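Local coordinates for hypothetical protein, IPT/TIG domain protein (Bacteroides ovatus, PDB 4HW6) that is of unknown function but probably binds carbohydrate as an auxiliary nutrient-binding protein, pairing an IPT/TIG domain with a six-bladed beta-propeller, at residues V267-H277 / I289-V300. Numbering follows the deposited sequence. Where two conformers were deposited one is given.
Sequences VMMDTKGSNFH and IIYNGKHCIYRV
Tyr-291 lies at the centre of the contact, ringed by Met-269, Asp-270, Thr-271 and Phe-276. Its CB leaves the strand on the same side of the sheet as that of its antiparallel, non-hydrogen-bonded partner Phe-276, and with CG anti to the carbonyl carbon (chi1 -77°) the ring swings in beside the phenyl group. Tyr-291 CG meets Phe-276 CE1 at 3.6 Å, the edge of the phenylalanine standing over the tyrosine's face in a T-shaped pair with planes 80° apart. Further out, Tyr-291 CE1 meets the methyl CE of selenomethionine Met-269 at 3.6 Å, while CE2 passes Thr-271 OG1 at the ring edge. At the tip, Tyr-291 OH donates to Asp-270 OD1 (2.7 Å) and accepts from a water that also receives the Asp-270 N-H.

Asp-270 OD1 is gripped twice, by Tyr-291 OH from one face of the carboxylate plane and by Thr-271 OG1 (2.8 Å) from the other. Asp-270 OD2 offers its syn lone pair to Tyr-298 OH at 2.6 Å, so three hydroxyls fix the rotation of the carboxylate. The Tyr-298 ring in turn lies against the second face of Tyr-291. A phenylalanine in place of Tyr-291 would probably keep the ring packing but leave OD1 without one of its two hydroxyl donors and take one acceptor from the bridging water.

Beyond the rings, His-277 N donates to Ile-290 O (3.0 Å) and Ile-290 N to His-277 O (2.8 Å), the hydrogen-bonded pair next to Phe-276 and Tyr-291, starting the hairpin of 276-280 and 286-291 in one propeller blade. The connection from the preceding blade, whose strand 251-255 touches Met-269, is thus fastened to this hairpin by a cluster of aromatic rings and a selenomethionine methyl, and by a carboxylate that is probably ionised, its negative charge stabilised by three neutral hydroxyl donors.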
loop_
_atom_site.group_PDB
_atom_site.type_symbol
_atom_site.label_atom_id
_atom_site.label_comp_id
_atom_site.label_asym_id
_atom_site.label_seq_id
_atom_site.Cartn_x
_atom_site.Cartn_y
_atom_site.Cartn_z
ATOM N N VAL A 267 15.893 -4.715 -25.029
ATOM C CA VAL A 267 15.004 -4.275 -26.108
ATOM C C VAL A 267 15.126 -2.780 -26.288
ATOM O O VAL A 267 15.420 -2.069 -25.332
ATOM C CB VAL A 267 13.527 -4.679 -25.805
ATOM C CG1 VAL A 267 12.924 -3.833 -24.697
ATOM C CG2 VAL A 267 12.674 -4.649 -27.077
HETATM N N MSE A 268 14.907 -2.292 -27.507
HETATM C CA MSE A 268 14.854 -0.845 -27.746
HETATM C C MSE A 268 13.568 -0.277 -27.162
HETATM O O MSE A 268 12.531 -0.947 -27.119
HETATM C CB MSE A 268 14.885 -0.514 -29.243
HETATM C CG MSE A 268 16.179 -0.873 -29.940
HETATM SE SE MSE A 268 17.722 0.031 -29.187
HETATM C CE MSE A 268 17.245 1.927 -29.283
HETATM N N MSE A 269 13.641 0.977 -26.735
HETATM C CA MSE A 269 12.472 1.747 -26.335
HETATM C C MSE A 269 12.314 2.917 -27.292
HETATM O O MSE A 269 13.241 3.300 -28.011
HETATM C CB MSE A 269 12.603 2.247 -24.888
HETATM C CG MSE A 269 12.316 1.182 -23.848
HETATM SE SE MSE A 269 12.520 1.867 -22.023
HETATM C CE MSE A 269 11.107 3.213 -22.131
ATOM N N ASP A 270 11.122 3.492 -27.308
ATOM C CA ASP A 270 10.831 4.567 -28.235
ATOM C C ASP A 270 11.171 5.960 -27.668
ATOM O O ASP A 270 11.006 6.963 -28.358
ATOM C CB ASP A 270 9.362 4.494 -28.695
ATOM C CG ASP A 270 8.364 4.772 -27.579
ATOM O OD1 ASP A 270 8.727 5.134 -26.434
ATOM O OD2 ASP A 270 7.162 4.622 -27.864
ATOM N N THR A 271 11.651 5.993 -26.425
ATOM C CA THR A 271 11.918 7.231 -25.677
ATOM C C THR A 271 13.138 7.043 -24.790
ATOM O O THR A 271 13.356 5.982 -24.232
ATOM C CB THR A 271 10.689 7.577 -24.800
ATOM O OG1 THR A 271 9.534 7.649 -25.642
ATOM C CG2 THR A 271 10.835 8.924 -24.039
ATOM N N LYS A 272 13.933 8.095 -24.672
ATOM C CA LYS A 272 15.015 8.145 -23.685
ATOM C C LYS A 272 14.982 9.528 -23.063
ATOM O O LYS A 272 14.083 10.327 -23.337
ATOM C CB LYS A 272 16.368 7.883 -24.345
ATOM C CG LYS A 272 16.767 8.884 -25.424
ATOM C CD LYS A 272 18.169 8.623 -25.955
ATOM C CE LYS A 272 18.529 9.606 -27.056
ATOM N NZ LYS A 272 19.947 9.435 -27.450
ATOM N N GLY A 273 15.956 9.826 -22.226
ATOM C CA GLY A 273 16.104 11.193 -21.718
ATOM C C GLY A 273 15.043 11.574 -20.709
ATOM O O GLY A 273 14.644 12.735 -20.614
ATOM N N SER A 274 14.596 10.609 -19.919
ATOM C CA SER A 274 13.445 10.801 -19.052
ATOM C C SER A 274 13.497 9.749 -17.945
ATOM O O SER A 274 14.315 8.822 -17.997
ATOM C CB SER A 274 12.139 10.651 -19.889
ATOM O OG SER A 274 11.010 11.187 -19.214
ATOM N N ASN A 275 12.655 9.902 -16.933
ATOM C CA ASN A 275 12.612 8.960 -15.846
ATOM C C ASN A 275 11.645 7.846 -16.234
ATOM O O ASN A 275 10.563 8.118 -16.787
ATOM C CB ASN A 275 12.083 9.632 -14.568
ATOM C CG ASN A 275 13.134 10.432 -13.826
ATOM O OD1 ASN A 275 14.262 10.585 -14.281
ATOM N ND2 ASN A 275 12.754 10.958 -12.671
ATOM N N PHE A 276 12.007 6.611 -15.908
ATOM C CA PHE A 276 11.116 5.473 -16.080
ATOM C C PHE A 276 11.128 4.682 -14.788
ATOM O O PHE A 276 12.101 4.711 -14.047
ATOM C CB PHE A 276 11.577 4.577 -17.249
ATOM C CG PHE A 276 11.646 5.303 -18.556
ATOM C CD1 PHE A 276 10.488 5.567 -19.272
ATOM C CD2 PHE A 276 12.859 5.775 -19.052
ATOM C CE1 PHE A 276 10.540 6.293 -20.454
ATOM C CE2 PHE A 276 12.909 6.475 -20.234
ATOM C CZ PHE A 276 11.746 6.732 -20.945
ATOM N N HIS A 277 10.052 3.955 -14.556
ATOM C CA HIS A 277 9.975 3.012 -13.450
ATOM C C HIS A 277 9.370 1.747 -13.992
ATOM O O HIS A 277 8.248 1.753 -14.498
ATOM C CB HIS A 277 9.111 3.555 -12.326
ATOM C CG HIS A 277 9.105 2.689 -11.108
ATOM N ND1 HIS A 277 10.237 2.452 -10.359
ATOM C CD2 HIS A 277 8.112 1.972 -10.533
ATOM C CE1 HIS A 277 9.936 1.627 -9.372
ATOM N NE2 HIS A 277 8.650 1.319 -9.457
ATOM N N ILE A 289 6.175 -0.445 -17.850
ATOM C CA ILE A 289 7.114 0.636 -17.896
ATOM C C ILE A 289 6.345 1.945 -17.734
ATOM O O ILE A 289 5.580 2.365 -18.640
ATOM C CB ILE A 289 7.876 0.694 -19.235
ATOM C CG1 ILE A 289 8.418 -0.679 -19.652
ATOM C CG2 ILE A 289 9.001 1.732 -19.152
ATOM C CD1 ILE A 289 8.836 -0.722 -21.111
ATOM N N ILE A 290 6.499 2.558 -16.562
ATOM C CA ILE A 290 5.889 3.837 -16.282
ATOM C C ILE A 290 6.768 4.947 -16.835
ATOM O O ILE A 290 7.939 5.043 -16.453
ATOM C CB ILE A 290 5.644 4.045 -14.790
ATOM C CG1 ILE A 290 4.834 2.868 -14.196
ATOM C CG2 ILE A 290 4.899 5.362 -14.580
ATOM C CD1 ILE A 290 4.661 2.954 -12.689
ATOM N N TYR A 291 6.231 5.732 -17.774
ATOM C CA TYR A 291 6.949 6.861 -18.352
ATOM C C TYR A 291 6.654 8.035 -17.432
ATOM O O TYR A 291 5.682 8.768 -17.604
ATOM C CB TYR A 291 6.483 7.167 -19.781
ATOM C CG TYR A 291 6.976 6.280 -20.892
ATOM C CD1 TYR A 291 7.155 4.905 -20.732
ATOM C CD2 TYR A 291 7.253 6.828 -22.146
ATOM C CE1 TYR A 291 7.622 4.109 -21.777
ATOM C CE2 TYR A 291 7.695 6.041 -23.202
ATOM C CZ TYR A 291 7.861 4.675 -23.022
ATOM O OH TYR A 291 8.321 3.903 -24.086
ATOM N N ASN A 292 7.475 8.189 -16.392
ATOM C CA ASN A 292 7.190 9.173 -15.360
ATOM C C ASN A 292 7.079 10.598 -15.873
ATOM O O ASN A 292 6.268 11.364 -15.390
ATOM C CB ASN A 292 8.256 9.147 -14.238
ATOM C CG ASN A 292 8.567 7.757 -13.723
ATOM O OD1 ASN A 292 9.723 7.353 -13.712
ATOM N ND2 ASN A 292 7.544 7.018 -13.273
ATOM N N GLY A 293 7.921 10.952 -16.842
ATOM C CA GLY A 293 7.930 12.266 -17.421
ATOM C C GLY A 293 7.065 12.456 -18.649
ATOM O O GLY A 293 6.891 13.596 -19.073
ATOM N N LYS A 294 6.541 11.372 -19.225
ATOM C CA LYS A 294 5.734 11.461 -20.453
ATOM C C LYS A 294 4.282 11.027 -20.289
ATOM O O LYS A 294 3.507 11.043 -21.257
ATOM C CB LYS A 294 6.365 10.649 -21.592
ATOM C CG LYS A 294 7.822 10.935 -21.837
ATOM C CD LYS A 294 8.103 12.365 -22.196
ATOM C CE LYS A 294 9.568 12.488 -22.592
ATOM N NZ LYS A 294 9.898 13.875 -22.992
ATOM N N HIS A 295 3.890 10.686 -19.068
ATOM C CA HIS A 295 2.470 10.621 -18.700
ATOM C C HIS A 295 1.763 9.430 -19.335
ATOM O O HIS A 295 0.608 9.512 -19.710
ATOM C CB HIS A 295 1.786 11.938 -19.046
ATOM C CG HIS A 295 2.593 13.121 -18.652
ATOM N ND1 HIS A 295 2.918 13.372 -17.343
ATOM C CD2 HIS A 295 3.179 14.091 -19.388
ATOM C CE1 HIS A 295 3.689 14.450 -17.284
ATOM N NE2 HIS A 295 3.847 14.917 -18.514
ATOM N N CYS A 296 2.441 8.301 -19.372
ATOM C CA CYS A 296 1.851 7.098 -19.956
ATOM C C CYS A 296 2.517 5.873 -19.375
ATOM O O CYS A 296 3.563 5.968 -18.709
ATOM C CB CYS A 296 1.898 7.147 -21.473
ATOM S SG CYS A 296 3.541 7.359 -22.133
ATOM N N ILE A 297 1.845 4.736 -19.534
ATOM C CA ILE A 297 2.345 3.461 -19.073
ATOM C C ILE A 297 2.359 2.497 -20.267
ATOM O O ILE A 297 1.371 2.384 -21.003
ATOM C CB ILE A 297 1.479 2.874 -17.927
ATOM C CG1 ILE A 297 1.464 3.803 -16.707
ATOM C CG2 ILE A 297 1.989 1.469 -17.552
ATOM C CD1 ILE A 297 0.501 3.378 -15.595
ATOM N N TYR A 298 3.484 1.825 -20.458
ATOM C CA TYR A 298 3.628 0.809 -21.485
ATOM C C TYR A 298 3.768 -0.549 -20.821
ATOM O O TYR A 298 4.071 -0.655 -19.614
ATOM C CB TYR A 298 4.908 1.048 -22.298
ATOM C CG TYR A 298 4.904 2.122 -23.357
ATOM C CD1 TYR A 298 4.520 3.424 -23.076
ATOM C CD2 TYR A 298 5.382 1.847 -24.640
ATOM C CE1 TYR A 298 4.586 4.424 -24.049
ATOM C CE2 TYR A 298 5.432 2.838 -25.613
ATOM C CZ TYR A 298 5.030 4.133 -25.305
ATOM O OH TYR A 298 5.115 5.123 -26.285
ATOM N N ARG A 299 3.573 -1.592 -21.629
ATOM C CA ARG A 299 3.837 -2.966 -21.201
ATOM C C ARG A 299 4.925 -3.592 -22.076
ATOM O O ARG A 299 4.930 -3.425 -23.304
ATOM C CB ARG A 299 2.547 -3.797 -21.267
ATOM C CG ARG A 299 2.751 -5.311 -21.179
ATOM C CD ARG A 299 1.486 -6.037 -20.782
ATOM N NE ARG A 299 1.467 -7.422 -21.225
ATOM C CZ ARG A 299 0.449 -8.258 -21.020
ATOM N NH1 ARG A 299 -0.622 -7.840 -20.373
ATOM N NH2 ARG A 299 0.492 -9.505 -21.470
ATOM N N VAL A 300 5.815 -4.355 -21.445
ATOM C CA VAL A 300 6.843 -5.127 -22.152
ATOM C C VAL A 300 6.687 -6.605 -21.771
ATOM O O VAL A 300 6.730 -6.978 -20.597
ATOM C CB VAL A 300 8.258 -4.582 -21.897
ATOM C CG1 VAL A 300 8.588 -4.526 -20.401
ATOM C CG2 VAL A 300 9.264 -5.410 -22.693
HETATM O O HOH W 1 9.188 1.869 -25.778
HETATM O O HOH W 2 12.844 12.810 -23.282
HETATM O O HOH W 3 9.171 9.368 -18.922
HETATM O O HOH W 4 11.670 6.644 -12.034
#